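Local structure of metal-dependent phosphohydrolase, HDOD domain-containing (Geobacter sulfurreducens, 3HC1) at residues E10-L15 with F189-C194; K39-D44 with F139-N144; L119-L124 with A298-F303; K226-V231 with W267-R272; T242-G247 with D255-L260. The protein is of unknown function but binds two iron ions in an all-helical HDOD fold and is probably a metal-dependent phosphohydrolase. All blocks are in the same frame, centred on the assembly; numbering follows the deposited sequence. Where two conformers were deposited one is given.

Contact 1 (E10-L15 with F189-C194). With FE (Fe (III) ion), chain B.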
# COMPACT_ATOMS: atom_id res chain seq x y z
N GLU A 10 -17.14 6.33 -14.43
CA GLU A 10 -18.26 6.69 -13.56
C GLU A 10 -19.23 5.53 -13.43
O GLU A 10 -19.83 5.34 -12.36
CB GLU A 10 -19.00 7.97 -13.98
CG GLU A 10 -20.02 8.45 -12.91
CD GLU A 10 -19.49 8.31 -11.48
OE1 GLU A 10 -18.34 8.73 -11.23
OE2 GLU A 10 -20.21 7.79 -10.61
N THR A 11 -19.38 4.73 -14.48
CA THR A 11 -20.23 3.55 -14.41
C THR A 11 -19.68 2.58 -13.37
O THR A 11 -20.40 2.10 -12.50
CB THR A 11 -20.36 2.85 -15.80
OG1 THR A 11 -21.09 3.72 -16.68
CG2 THR A 11 -21.08 1.48 -15.70
N ARG A 12 -18.40 2.29 -13.47
CA ARG A 12 -17.72 1.46 -12.47
C ARG A 12 -17.69 2.13 -11.10
O ARG A 12 -17.80 1.44 -10.08
CB ARG A 12 -16.30 1.12 -12.96
CG ARG A 12 -16.26 0.04 -14.03
CD ARG A 12 -15.28 0.36 -15.12
NE ARG A 12 -13.98 0.72 -14.56
CZ ARG A 12 -13.15 1.64 -15.06
NH1 ARG A 12 -13.45 2.32 -16.16
NH2 ARG A 12 -12.00 1.90 -14.44
N LEU A 13 -17.52 3.46 -11.05
CA LEU A 13 -17.54 4.17 -9.75
C LEU A 13 -18.94 4.15 -9.16
O LEU A 13 -19.08 3.89 -7.98
CB LEU A 13 -16.97 5.60 -9.85
CG LEU A 13 -15.45 5.72 -9.98
CD1 LEU A 13 -15.07 7.16 -10.36
CD2 LEU A 13 -14.73 5.32 -8.70
N THR A 14 -19.99 4.35 -9.99
CA THR A 14 -21.38 4.24 -9.50
C THR A 14 -21.65 2.85 -8.95
O THR A 14 -22.17 2.71 -7.86
CB THR A 14 -22.41 4.59 -10.62
OG1 THR A 14 -22.29 5.98 -10.93
CG2 THR A 14 -23.81 4.31 -10.19
N LEU A 15 -21.26 1.82 -9.70
CA LEU A 15 -21.44 0.43 -9.24
C LEU A 15 -20.66 0.20 -7.94
O LEU A 15 -21.17 -0.45 -7.03
CB LEU A 15 -20.99 -0.56 -10.33
CG LEU A 15 -21.94 -0.73 -11.51
CD1 LEU A 15 -21.24 -1.55 -12.59
CD2 LEU A 15 -23.28 -1.37 -11.05
N PHE A 189 -19.00 -8.38 -10.60
CA PHE A 189 -19.60 -7.18 -10.00
C PHE A 189 -19.73 -5.98 -10.95
O PHE A 189 -20.32 -4.99 -10.56
CB PHE A 189 -18.79 -6.73 -8.80
CG PHE A 189 -18.46 -7.83 -7.83
CD1 PHE A 189 -19.38 -8.79 -7.49
CD2 PHE A 189 -17.22 -7.85 -7.21
CE1 PHE A 189 -19.06 -9.78 -6.58
CE2 PHE A 189 -16.89 -8.83 -6.29
CZ PHE A 189 -17.82 -9.80 -5.98
N GLY A 190 -19.14 -6.01 -12.14
CA GLY A 190 -19.04 -4.80 -13.01
C GLY A 190 -18.19 -3.63 -12.50
O GLY A 190 -18.23 -2.53 -13.03
N THR A 191 -17.41 -3.86 -11.45
CA THR A 191 -16.52 -2.86 -10.87
C THR A 191 -15.43 -3.64 -10.16
O THR A 191 -15.56 -4.85 -10.00
CB THR A 191 -17.27 -1.90 -9.91
OG1 THR A 191 -16.42 -0.78 -9.61
CG2 THR A 191 -17.67 -2.58 -8.59
N SER A 192 -14.36 -2.98 -9.72
CA SER A 192 -13.29 -3.67 -9.01
C SER A 192 -12.91 -3.00 -7.67
O SER A 192 -13.43 -1.93 -7.30
CB SER A 192 -12.07 -3.77 -9.92
OG SER A 192 -11.23 -2.63 -9.76
N HIS A 193 -11.96 -3.62 -6.98
CA HIS A 193 -11.41 -3.05 -5.75
C HIS A 193 -10.73 -1.68 -5.97
O HIS A 193 -10.56 -0.93 -4.98
CB HIS A 193 -10.42 -3.99 -5.06
CG HIS A 193 -9.16 -4.21 -5.83
ND1 HIS A 193 -9.12 -4.98 -6.98
CD2 HIS A 193 -7.92 -3.72 -5.66
CE1 HIS A 193 -7.88 -4.99 -7.44
NE2 HIS A 193 -7.13 -4.25 -6.65
N CYS A 194 -10.31 -1.38 -7.20
CA CYS A 194 -9.83 -0.04 -7.56
C CYS A 194 -10.90 1.00 -7.32
O CYS A 194 -10.70 1.97 -6.61
CB CYS A 194 -9.38 0.03 -8.99
SG CYS A 194 -7.98 -1.05 -9.39
FE FE B . -4.84 -4.20 -6.53
O HOH W 1 -2.95 -4.25 -6.55

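Contact 2 (K39-D44 with F139-N144)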
# COMPACT_ATOMS: atom_id res chain seq x y z
N LYS A 39 -0.79 15.41 7.12
CA LYS A 39 0.37 16.24 7.48
C LYS A 39 1.68 15.85 6.75
O LYS A 39 2.73 16.46 6.97
CB LYS A 39 0.58 16.15 8.99
CG LYS A 39 -0.63 16.58 9.85
CD LYS A 39 -0.51 18.03 10.30
CE LYS A 39 -1.76 18.51 11.05
NZ LYS A 39 -1.85 18.09 12.50
N LEU A 40 1.62 14.86 5.88
CA LEU A 40 2.82 14.32 5.29
C LEU A 40 3.75 15.34 4.62
O LEU A 40 4.97 15.13 4.57
CB LEU A 40 2.45 13.20 4.31
CG LEU A 40 1.98 11.91 5.01
CD1 LEU A 40 1.38 10.92 4.04
CD2 LEU A 40 3.16 11.28 5.81
N ASN A 41 3.18 16.44 4.13
CA ASN A 41 3.99 17.44 3.41
C ASN A 41 4.57 18.58 4.26
O ASN A 41 5.36 19.37 3.75
CB ASN A 41 3.19 18.00 2.22
CG ASN A 41 3.00 16.96 1.13
OD1 ASN A 41 3.92 16.24 0.80
ND2 ASN A 41 1.79 16.89 0.58
N ASP A 42 4.20 18.63 5.55
CA ASP A 42 4.65 19.68 6.47
C ASP A 42 6.02 19.28 7.08
O ASP A 42 6.08 18.44 7.98
CB ASP A 42 3.58 19.89 7.57
CG ASP A 42 2.14 19.79 7.05
OD1 ASP A 42 1.96 19.37 5.88
OD2 ASP A 42 1.19 20.10 7.79
N PRO A 43 7.13 19.89 6.60
CA PRO A 43 8.42 19.50 7.22
C PRO A 43 8.64 19.96 8.68
O PRO A 43 9.47 19.38 9.39
CB PRO A 43 9.47 20.14 6.29
CG PRO A 43 8.70 21.02 5.28
CD PRO A 43 7.29 21.09 5.74
N ASP A 44 7.90 20.98 9.13
CA ASP A 44 8.18 21.65 10.41
C ASP A 44 7.17 21.34 11.51
O ASP A 44 6.83 22.21 12.30
CB ASP A 44 8.28 23.17 10.21
CG ASP A 44 9.18 23.54 9.05
OD1 ASP A 44 10.32 23.00 8.98
OD2 ASP A 44 8.76 24.35 8.20
N PHE A 139 12.68 10.90 -5.29
CA PHE A 139 11.38 11.51 -5.01
C PHE A 139 11.45 12.13 -3.61
O PHE A 139 11.90 11.50 -2.66
CB PHE A 139 10.25 10.47 -5.14
CG PHE A 139 8.90 11.06 -5.01
CD1 PHE A 139 8.31 11.70 -6.08
CD2 PHE A 139 8.21 11.01 -3.81
CE1 PHE A 139 7.04 12.27 -5.95
CE2 PHE A 139 6.96 11.59 -3.68
CZ PHE A 139 6.37 12.21 -4.76
N LEU A 140 11.08 13.40 -3.49
CA LEU A 140 11.32 14.19 -2.26
C LEU A 140 10.59 13.80 -0.94
O LEU A 140 11.09 14.02 0.18
CB LEU A 140 11.11 15.70 -2.56
CG LEU A 140 12.29 16.34 -3.31
CD1 LEU A 140 12.17 17.90 -3.43
CD2 LEU A 140 13.63 15.99 -2.65
N ASN A 141 9.40 13.24 -1.04
CA ASN A 141 8.68 12.87 0.17
C ASN A 141 8.29 11.41 0.07
O ASN A 141 7.14 11.11 -0.26
CB ASN A 141 7.46 13.77 0.34
CG ASN A 141 7.82 15.18 0.77
OD1 ASN A 141 7.69 16.12 -0.01
ND2 ASN A 141 8.27 15.33 2.01
N PRO A 142 9.25 10.49 0.31
CA PRO A 142 8.98 9.06 0.09
C PRO A 142 7.95 8.44 1.04
O PRO A 142 7.34 7.42 0.69
CB PRO A 142 10.33 8.38 0.26
CG PRO A 142 11.25 9.44 0.92
CD PRO A 142 10.68 10.76 0.63
N VAL A 143 7.74 9.02 2.23
CA VAL A 143 6.69 8.50 3.10
C VAL A 143 5.30 8.57 2.43
O VAL A 143 4.47 7.71 2.66
CB VAL A 143 6.75 9.10 4.55
CG1 VAL A 143 5.63 8.52 5.43
CG2 VAL A 143 8.11 8.76 5.21
N ASN A 144 5.06 9.58 1.58
CA ASN A 144 3.79 9.72 0.84
C ASN A 144 3.57 8.53 -0.12
O ASN A 144 2.44 8.05 -0.28
CB ASN A 144 3.75 10.98 -0.02
CG ASN A 144 3.79 12.24 0.79
OD1 ASN A 144 4.44 12.32 1.82
ND2 ASN A 144 3.13 13.25 0.30
O HOH W 2 1.84 14.54 -1.96

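Contact 3 (L119-L124 with A298-F303). With FE (Fe (III) ion), chain C.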
# COMPACT_ATOMS: atom_id res chain seq x y z
N LEU A 119 -3.44 -10.34 2.61
CA LEU A 119 -3.66 -8.96 2.20
C LEU A 119 -2.67 -8.03 2.89
O LEU A 119 -2.15 -7.13 2.25
CB LEU A 119 -5.12 -8.54 2.45
CG LEU A 119 -6.06 -8.95 1.28
CD1 LEU A 119 -6.07 -10.45 0.98
CD2 LEU A 119 -7.47 -8.45 1.54
N TRP A 120 -2.41 -8.24 4.17
CA TRP A 120 -1.45 -7.43 4.88
C TRP A 120 -0.02 -7.54 4.34
O TRP A 120 0.63 -6.53 4.05
CB TRP A 120 -1.50 -7.76 6.38
CG TRP A 120 -0.41 -7.11 7.18
CD1 TRP A 120 0.65 -7.71 7.79
CD2 TRP A 120 -0.31 -5.71 7.50
NE1 TRP A 120 1.41 -6.78 8.46
CE2 TRP A 120 0.85 -5.54 8.28
CE3 TRP A 120 -1.07 -4.59 7.16
CZ2 TRP A 120 1.26 -4.27 8.74
CZ3 TRP A 120 -0.67 -3.35 7.60
CH2 TRP A 120 0.49 -3.21 8.42
N ALA A 121 0.46 -8.77 4.20
CA ALA A 121 1.83 -9.00 3.74
C ALA A 121 2.05 -8.36 2.37
O ALA A 121 3.06 -7.69 2.12
CB ALA A 121 2.16 -10.57 3.72
N HIS A 122 1.10 -8.55 1.47
CA HIS A 122 1.18 -7.96 0.13
C HIS A 122 1.19 -6.41 0.18
O HIS A 122 1.95 -5.74 -0.54
CB HIS A 122 -0.02 -8.42 -0.72
CG HIS A 122 -0.18 -7.67 -2.00
ND1 HIS A 122 0.76 -7.73 -3.01
CD2 HIS A 122 -1.12 -6.79 -2.41
CE1 HIS A 122 0.35 -6.97 -4.02
NE2 HIS A 122 -0.77 -6.37 -3.67
N SER A 123 0.32 -5.85 1.03
CA SER A 123 0.20 -4.40 1.18
C SER A 123 1.44 -3.79 1.79
O SER A 123 1.96 -2.75 1.28
CB SER A 123 -1.06 -4.04 1.99
OG SER A 123 -2.25 -4.43 1.29
N LEU A 124 1.95 -4.42 2.87
CA LEU A 124 3.22 -4.00 3.48
C LEU A 124 4.39 -4.11 2.50
O LEU A 124 5.24 -3.22 2.46
CB LEU A 124 3.53 -4.82 4.73
CG LEU A 124 4.73 -4.36 5.59
CD1 LEU A 124 4.61 -2.86 5.99
CD2 LEU A 124 4.79 -5.27 6.84
N ALA A 298 10.99 -10.15 6.24
CA ALA A 298 10.76 -9.07 7.16
C ALA A 298 9.24 -8.79 7.23
O ALA A 298 8.60 -8.79 8.31
CB ALA A 298 11.55 -7.82 6.71
N VAL A 299 8.63 -8.64 6.06
CA VAL A 299 7.18 -8.49 5.98
C VAL A 299 6.44 -9.57 6.76
O VAL A 299 5.56 -9.26 7.59
CB VAL A 299 6.69 -8.45 4.51
CG1 VAL A 299 5.21 -8.60 4.46
CG2 VAL A 299 7.09 -7.15 3.86
N ASP A 300 6.82 -10.83 6.54
CA ASP A 300 6.07 -11.95 7.10
C ASP A 300 6.21 -12.00 8.59
O ASP A 300 5.33 -12.50 9.29
CB ASP A 300 6.56 -13.26 6.52
CG ASP A 300 6.01 -13.54 5.13
OD1 ASP A 300 5.12 -12.81 4.61
OD2 ASP A 300 6.49 -14.52 4.54
N GLU A 301 7.32 -11.49 9.09
CA GLU A 301 7.60 -11.64 10.49
C GLU A 301 7.05 -10.53 11.37
O GLU A 301 6.86 -10.76 12.56
CB GLU A 301 9.10 -11.82 10.68
CG GLU A 301 9.54 -13.24 10.24
CD GLU A 301 10.97 -13.29 9.68
OE1 GLU A 301 11.85 -12.55 10.17
OE2 GLU A 301 11.19 -14.09 8.74
N LEU A 302 6.71 -9.38 10.81
CA LEU A 302 6.53 -8.17 11.63
C LEU A 302 5.35 -8.28 12.59
O LEU A 302 5.52 -8.17 13.81
CB LEU A 302 6.37 -6.92 10.78
CG LEU A 302 6.05 -5.65 11.58
CD1 LEU A 302 7.26 -5.22 12.39
CD2 LEU A 302 5.57 -4.57 10.65
N PHE A 303 4.16 -8.40 12.01
CA PHE A 303 2.96 -8.69 12.76
C PHE A 303 2.45 -9.99 12.16
O PHE A 303 2.53 -10.20 10.92
CB PHE A 303 1.89 -7.59 12.62
CG PHE A 303 2.31 -6.21 13.13
CD1 PHE A 303 2.68 -6.02 14.45
CD2 PHE A 303 2.27 -5.10 12.27
CE1 PHE A 303 3.04 -4.75 14.92
CE2 PHE A 303 2.61 -3.83 12.72
CZ PHE A 303 3.01 -3.66 14.05
FE FE C . -2.05 -5.19 -5.05
O HOH W 3 3.70 -8.42 9.49
O HOH W 1 -2.95 -4.25 -6.55

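Contact 4 (K226-V231 with W267-R272)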
# COMPACT_ATOMS: atom_id res chain seq x y z
N LYS A 226 0.03 14.27 -15.77
CA LYS A 226 1.43 13.99 -16.07
C LYS A 226 2.21 13.75 -14.80
O LYS A 226 3.08 12.91 -14.76
CB LYS A 226 2.01 15.21 -16.83
CG LYS A 226 3.45 15.07 -17.29
CD LYS A 226 3.98 16.42 -17.80
CE LYS A 226 5.24 16.23 -18.61
NZ LYS A 226 6.09 17.46 -18.53
N GLN A 227 1.94 14.50 -13.75
CA GLN A 227 2.68 14.31 -12.53
C GLN A 227 2.04 13.18 -11.75
O GLN A 227 1.25 13.40 -10.83
CB GLN A 227 2.73 15.60 -11.75
CG GLN A 227 3.51 16.70 -12.50
CD GLN A 227 4.83 17.01 -11.86
OE1 GLN A 227 5.61 16.10 -11.55
NE2 GLN A 227 5.10 18.30 -11.64
N ALA A 228 2.46 11.96 -12.10
CA ALA A 228 1.86 10.74 -11.58
C ALA A 228 2.91 9.78 -11.00
O ALA A 228 2.73 8.56 -11.07
CB ALA A 228 1.02 10.07 -12.70
N ALA A 229 3.95 10.34 -10.35
CA ALA A 229 5.09 9.57 -9.75
C ALA A 229 4.62 8.61 -8.71
O ALA A 229 4.96 7.44 -8.80
CB ALA A 229 6.16 10.45 -9.16
N ILE A 230 3.79 9.03 -7.77
CA ILE A 230 3.38 8.13 -6.70
C ILE A 230 2.63 6.92 -7.24
O ILE A 230 2.93 5.81 -6.88
CB ILE A 230 2.56 8.85 -5.58
CG1 ILE A 230 3.45 9.93 -4.87
CG2 ILE A 230 2.08 7.83 -4.56
CD1 ILE A 230 2.70 10.90 -3.96
N VAL A 231 1.64 7.16 -8.11
CA VAL A 231 0.84 6.10 -8.66
C VAL A 231 1.75 5.15 -9.45
O VAL A 231 1.64 3.93 -9.31
CB VAL A 231 -0.26 6.59 -9.66
CG1 VAL A 231 -1.16 5.36 -9.99
CG2 VAL A 231 -1.07 7.75 -9.10
N TRP A 267 8.37 3.52 -15.39
CA TRP A 267 9.69 4.15 -15.41
C TRP A 267 9.63 5.44 -16.22
O TRP A 267 10.11 6.44 -15.75
CB TRP A 267 10.79 3.22 -15.93
CG TRP A 267 10.97 2.05 -15.11
CD1 TRP A 267 10.81 0.75 -15.50
CD2 TRP A 267 11.29 2.03 -13.72
NE1 TRP A 267 11.04 -0.08 -14.43
CE2 TRP A 267 11.34 0.68 -13.33
CE3 TRP A 267 11.61 3.02 -12.78
CZ2 TRP A 267 11.67 0.29 -12.01
CZ3 TRP A 267 11.90 2.65 -11.49
CH2 TRP A 267 11.92 1.29 -11.10
N GLY A 268 9.02 5.42 -17.41
CA GLY A 268 8.76 6.63 -18.17
C GLY A 268 7.87 7.65 -17.45
O GLY A 268 8.10 8.87 -17.56
N VAL A 269 6.89 7.19 -16.69
CA VAL A 269 5.98 8.11 -16.00
C VAL A 269 6.72 8.86 -14.90
O VAL A 269 6.57 10.11 -14.73
CB VAL A 269 4.71 7.35 -15.51
CG1 VAL A 269 3.85 8.22 -14.58
CG2 VAL A 269 3.90 6.93 -16.77
N ILE A 270 7.60 8.13 -14.21
CA ILE A 270 8.44 8.71 -13.15
C ILE A 270 9.37 9.75 -13.78
O ILE A 270 9.42 10.86 -13.26
CB ILE A 270 9.24 7.63 -12.38
CG1 ILE A 270 8.28 6.74 -11.61
CG2 ILE A 270 10.26 8.27 -11.41
CD1 ILE A 270 8.88 5.46 -11.07
N ARG A 271 10.05 9.43 -14.90
CA ARG A 271 10.91 10.41 -15.59
C ARG A 271 10.17 11.66 -16.09
O ARG A 271 10.73 12.74 -16.04
CB ARG A 271 11.63 9.83 -16.81
CG ARG A 271 12.70 8.88 -16.48
CD ARG A 271 13.72 8.68 -17.60
NE ARG A 271 14.76 7.85 -17.02
CZ ARG A 271 14.76 6.52 -16.96
NH1 ARG A 271 13.80 5.82 -17.55
NH2 ARG A 271 15.76 5.89 -16.35
N ARG A 272 8.99 11.51 -16.65
CA ARG A 272 8.20 12.66 -17.07
C ARG A 272 7.77 13.50 -15.83
O ARG A 272 7.65 14.72 -15.94
CB ARG A 272 7.00 12.25 -17.92
CG ARG A 272 5.71 12.08 -17.14
CD ARG A 272 4.57 11.45 -17.92
NE ARG A 272 3.37 11.27 -17.07
CZ ARG A 272 2.35 10.45 -17.35
NH1 ARG A 272 2.39 9.68 -18.44
NH2 ARG A 272 1.28 10.36 -16.54

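Contact 5 (T242-G247 with D255-L260)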
# COMPACT_ATOMS: atom_id res chain seq x y z
N THR A 242 3.55 -9.02 -6.99
CA THR A 242 2.70 -10.08 -7.50
C THR A 242 3.54 -11.09 -8.26
O THR A 242 3.30 -12.29 -8.15
CB THR A 242 1.58 -9.51 -8.39
OG1 THR A 242 0.85 -8.57 -7.59
CG2 THR A 242 0.61 -10.61 -8.90
N LEU A 243 4.51 -10.60 -9.01
CA LEU A 243 5.43 -11.47 -9.78
C LEU A 243 6.57 -12.09 -8.96
O LEU A 243 7.16 -13.02 -9.43
CB LEU A 243 6.00 -10.73 -11.00
CG LEU A 243 5.03 -10.50 -12.16
CD1 LEU A 243 5.62 -9.48 -13.18
CD2 LEU A 243 4.56 -11.78 -12.85
N ARG A 244 6.85 -11.61 -7.76
CA ARG A 244 7.93 -12.13 -6.93
C ARG A 244 7.45 -12.68 -5.59
O ARG A 244 8.06 -12.45 -4.55
CB ARG A 244 8.96 -11.01 -6.69
CG ARG A 244 9.66 -10.51 -7.93
CD ARG A 244 10.45 -11.56 -8.64
NE ARG A 244 11.46 -11.02 -9.55
CZ ARG A 244 11.90 -11.62 -10.67
NH1 ARG A 244 11.43 -12.78 -11.04
NH2 ARG A 244 12.83 -11.06 -11.43
N ARG A 245 6.32 -13.38 -5.62
CA ARG A 245 5.82 -14.19 -4.52
C ARG A 245 5.44 -13.36 -3.29
O ARG A 245 5.55 -13.84 -2.18
CB ARG A 245 6.81 -15.30 -4.10
CG ARG A 245 7.35 -16.22 -5.25
CD ARG A 245 8.39 -17.21 -4.69
NE ARG A 245 8.47 -18.43 -5.49
CZ ARG A 245 9.48 -18.76 -6.31
NH1 ARG A 245 10.54 -17.97 -6.47
NH2 ARG A 245 9.42 -19.92 -6.97
N LEU A 246 5.00 -12.11 -3.50
CA LEU A 246 4.56 -11.27 -2.39
C LEU A 246 3.16 -10.70 -2.74
O LEU A 246 2.91 -9.51 -2.65
CB LEU A 246 5.61 -10.21 -2.09
CG LEU A 246 5.54 -9.30 -0.85
CD1 LEU A 246 5.15 -10.10 0.37
CD2 LEU A 246 6.86 -8.57 -0.69
N GLY A 247 2.28 -11.57 -3.21
CA GLY A 247 0.95 -11.16 -3.65
C GLY A 247 -0.05 -12.27 -3.82
O GLY A 247 0.19 -13.46 -3.46
N ASP A 255 6.67 -14.01 -20.50
CA ASP A 255 7.85 -14.70 -21.05
C ASP A 255 9.05 -14.53 -20.10
O ASP A 255 9.69 -15.50 -19.70
CB ASP A 255 8.18 -14.17 -22.46
CG ASP A 255 7.03 -14.40 -23.46
OD1 ASP A 255 6.68 -15.57 -23.73
OD2 ASP A 255 6.49 -13.40 -23.98
N SER A 256 9.32 -13.27 -19.74
CA SER A 256 10.43 -12.94 -18.87
C SER A 256 10.08 -11.78 -17.92
O SER A 256 9.93 -10.65 -18.37
CB SER A 256 11.62 -12.49 -19.72
OG SER A 256 12.55 -11.75 -18.94
N VAL A 257 10.06 -12.08 -16.62
CA VAL A 257 9.72 -11.15 -15.55
C VAL A 257 10.71 -10.00 -15.46
O VAL A 257 10.29 -8.84 -15.34
CB VAL A 257 9.63 -11.86 -14.19
CG1 VAL A 257 9.49 -10.85 -13.01
CG2 VAL A 257 8.43 -12.87 -14.20
N ARG A 258 12.01 -10.30 -15.53
CA ARG A 258 13.00 -9.25 -15.42
C ARG A 258 12.78 -8.24 -16.54
O ARG A 258 12.73 -7.04 -16.30
CB ARG A 258 14.43 -9.82 -15.49
CG ARG A 258 15.50 -8.79 -15.17
CD ARG A 258 16.91 -9.25 -15.42
NE ARG A 258 17.07 -10.13 -16.60
CZ ARG A 258 17.20 -9.71 -17.86
NH1 ARG A 258 17.22 -8.41 -18.16
NH2 ARG A 258 17.30 -10.61 -18.83
N THR A 259 12.63 -8.73 -17.77
CA THR A 259 12.39 -7.86 -18.91
C THR A 259 11.13 -7.04 -18.76
O THR A 259 11.15 -5.84 -19.01
CB THR A 259 12.36 -8.67 -20.21
OG1 THR A 259 13.69 -9.10 -20.49
CG2 THR A 259 11.86 -7.84 -21.38
N LEU A 260 10.02 -7.67 -18.35
CA LEU A 260 8.80 -6.92 -18.05
C LEU A 260 9.09 -5.77 -17.06
O LEU A 260 8.76 -4.60 -17.31
CB LEU A 260 7.74 -7.84 -17.49
CG LEU A 260 6.37 -7.27 -17.17
CD1 LEU A 260 5.31 -8.42 -17.25
CD2 LEU A 260 6.36 -6.56 -15.77

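Contact 1 (E10-L15 with F189-C194)
Thr191 gives its hydroxyl to a backbone carbonyl inside a helix. OG1 donates to Arg12 O at 2.7 Å, and the donor stands above the carbonyl plane, 38° out of it. The hydroxyl gets there because OG1 lies opposite the backbone N of Thr191 (chi1 -167°). The Thr191 methine then rests alongside Leu15, with CB to CB at 4.0 Å. Leu15 CD1 touches Gly190 O at 3.2 Å, and Arg12 CG meets the same oxygen at 3.4 Å. Both are carbon contacts around one carbonyl. The Arg12 chain bends at chi2 and chi3, and its NE forms a salt bridge with Glu195. Next to Thr191, Ser192 N-caps helix 193-203 by accepting from Cys194 N. The first turn of that helix carries His193, whose NE2 binds an iron at 2.3 Å, with Asp153, His217, His218 and Glu249 completing the protein ligands. Helix 9-21 is thus held by the Thr191 hydroxyl just before the iron ligand His193 and by the Arg12-Glu195 salt bridge just after it.

Contact 2 (K39-D44 with F139-N144)
Asn41 and Asn144 meet with their side chains crossing at about a right angle and their amide planes 39° apart. Asn144 ND2 donates to Asn41 OD1 at 3.1 Å, with an N-H...O angle of 146°. The bond is bent at both ends. The donor sits above the carbonyl plane of Asn41, and the acceptor is tilted from the amide plane of Asn144. Water 2 accepts from the same Asn144 nitrogen at 2.9 Å and makes a weaker, longer link to Asn41 ND2. The amide nitrogen of this buried asparagine is therefore engaged by two acceptors.

The other end of the Asn144 amide faces carbon. Its OD1 lies 3.3 Å from Leu40 CB, and the two side chains slide past each other in opposite directions. With CG turned away from its carbonyl carbon (chi1 -73°), Leu40 sends CD2 to Val143 CG1 at 3.7 Å, the two side chains again crossing nearly square. Asn141 OD1 comes within 3.9 Å of Asn41 OD1, but no bond links these two oxygens.

Residues 39-42 form a type I beta turn, closed by Asp42 N to Lys39 O. The turn follows directly on helix 31-39, precedes helix 47-54 and meets the start of helix 142-150. Val143 also packs on helices 82-108 and 116-136, while Asn144 touches Ile230 of helix 229-243.

Contact 3 (L119-L124 with A298-F303)
The Trp120 indole meets the Phe303 ring obliquely, with Trp120 CZ2 3.8 Å from Phe303 CD2. Seen from Phe303, that carbon lies at the ring edge and in its plane. One face of Phe303 carries Leu302 CG, displaced toward the rim. At the edge of the indole, in its plane, water 3 accepts from Trp120 NE1 at 3.0 Å. The same water accepts from Phe303 N and donates to Val299 O, so it bridges the indole to the C-terminal end of helix 281-302. Phe107 also meets the Trp120 ring edge-to-face.

Helices 116-136 and 281-302 pass each other with their local axes 9.2 Å apart at closest, at 132° between directions. In this HD-type fold helix 116-136 carries His122, whose NE2 binds an iron at 2.2 Å. His152, Asp153, Asp238 and Glu249 bind the same ion. His122 points away from helix 281-302, so the iron ligand and the helix packing use different faces of helix 116-136.

On the packing face Val299 lies against Ala121. Its CG1, opposite the backbone N (chi1 167°), reaches Ala121 CB at 3.7 Å and Ala121 O at 3.3 Å. Val299 CG2 meets Leu124 CG at 4.0 Å as these side chains run past each other. The side chains of Leu124 and Leu302 cross at about a right angle, CD2 to CD2 4.0 Å.

Contact 4 (K226-V231 with W267-R272)
The chain at 226-228 makes an inverse gamma turn centred on Gln227 and enters helix 229-243 through Ala228 at the N-cap, lying beside helix 266-273 with the CA atoms of Ala229 and Ile270 4.8 Å apart. Arg272 reaches across to the turn. Its NE donates to Lys226 O at 2.8 Å, with an almost straight N-H...O angle of 174°. The bond lies in both the carbonyl and guanidinium planes and uses a lone pair of the oxygen. The chain of Arg272 is extended from CG to NE and runs past Lys226 in the opposite direction, CG to CG 3.8 Å. One face of the guanidinium takes Val269 CG1 of its own helix. That methyl also touches Ala228 CB at 3.9 Å. Ser273 OG bonds to Lys226 O and to Ala228 N as well. Besides the weak bond from Ala228 N that closes the turn, Lys226 O is thus shared by Arg272 and Ser273, and the in-plane bond, with Val269 against one face, should limit rotation of the guanidinium.

Contact 5 (T242-G247 with D255-L260)
Val257 has CG1 opposite its backbone N (chi1 171°), and Arg244 bends at chi2 (-61°), which brings the methyl onto the guanidinium. The contact closes a loop connection between two successive helices of the HD-type all-helical fold. CG1 lies over one face of the guanidinium, offset toward its rim, 3.4 Å from Arg244 CZ. It is an apolar contact on a flat cation, and no hydrogen bond crosses between the two segments.

Helix 229-243 ends, Arg244 is the first residue to leave helical geometry, and the chain returns after the loop 244-256 as helix 257-263. Ser256 N-caps the second helix, its OG accepting from Thr259 N at 3.2 Å. The loop between the two segments includes Glu249, which binds both irons.

Leu243 also packs on Val257 CG1. Its CB is 4.0 Å from that methyl, with the two side chains running past each other in opposite directions. The charged end of Arg244 has its own partner, since NH2 forms a salt bridge with Asp289 of helix 281-302. That bond probably helps to hold the guanidinium against the valine methyl. Leu243 CD1 also reaches Leu260 CD2, about one turn further along helix 257-263, at 4.0 Å, the two side chains approaching at a slant.

Contacts 2 and 4 are buried, contact 3 partly so, and contacts 1 and 5 lie at the surface. Helix 229-243 serves both contact 4, at its start, and contact 5, at its end. Contacts 2 and 4 touch through Phe139 and Ile230. Contacts 3 and 5 meet where His122 ND1 probably bonds to Leu246 O, beside the iron. Water 1 binds both irons and so joins contacts 1 and 3. Between their segments, contacts 1, 2 and 4 each use a hydrogen bond, to a backbone carbonyl in 1 and 4 and between amides in 2. Contacts 3 and 5 have no direct one: contact 3 adds a bridging water to its apolar packing, and contact 5 sets a methyl on a guanidinium face.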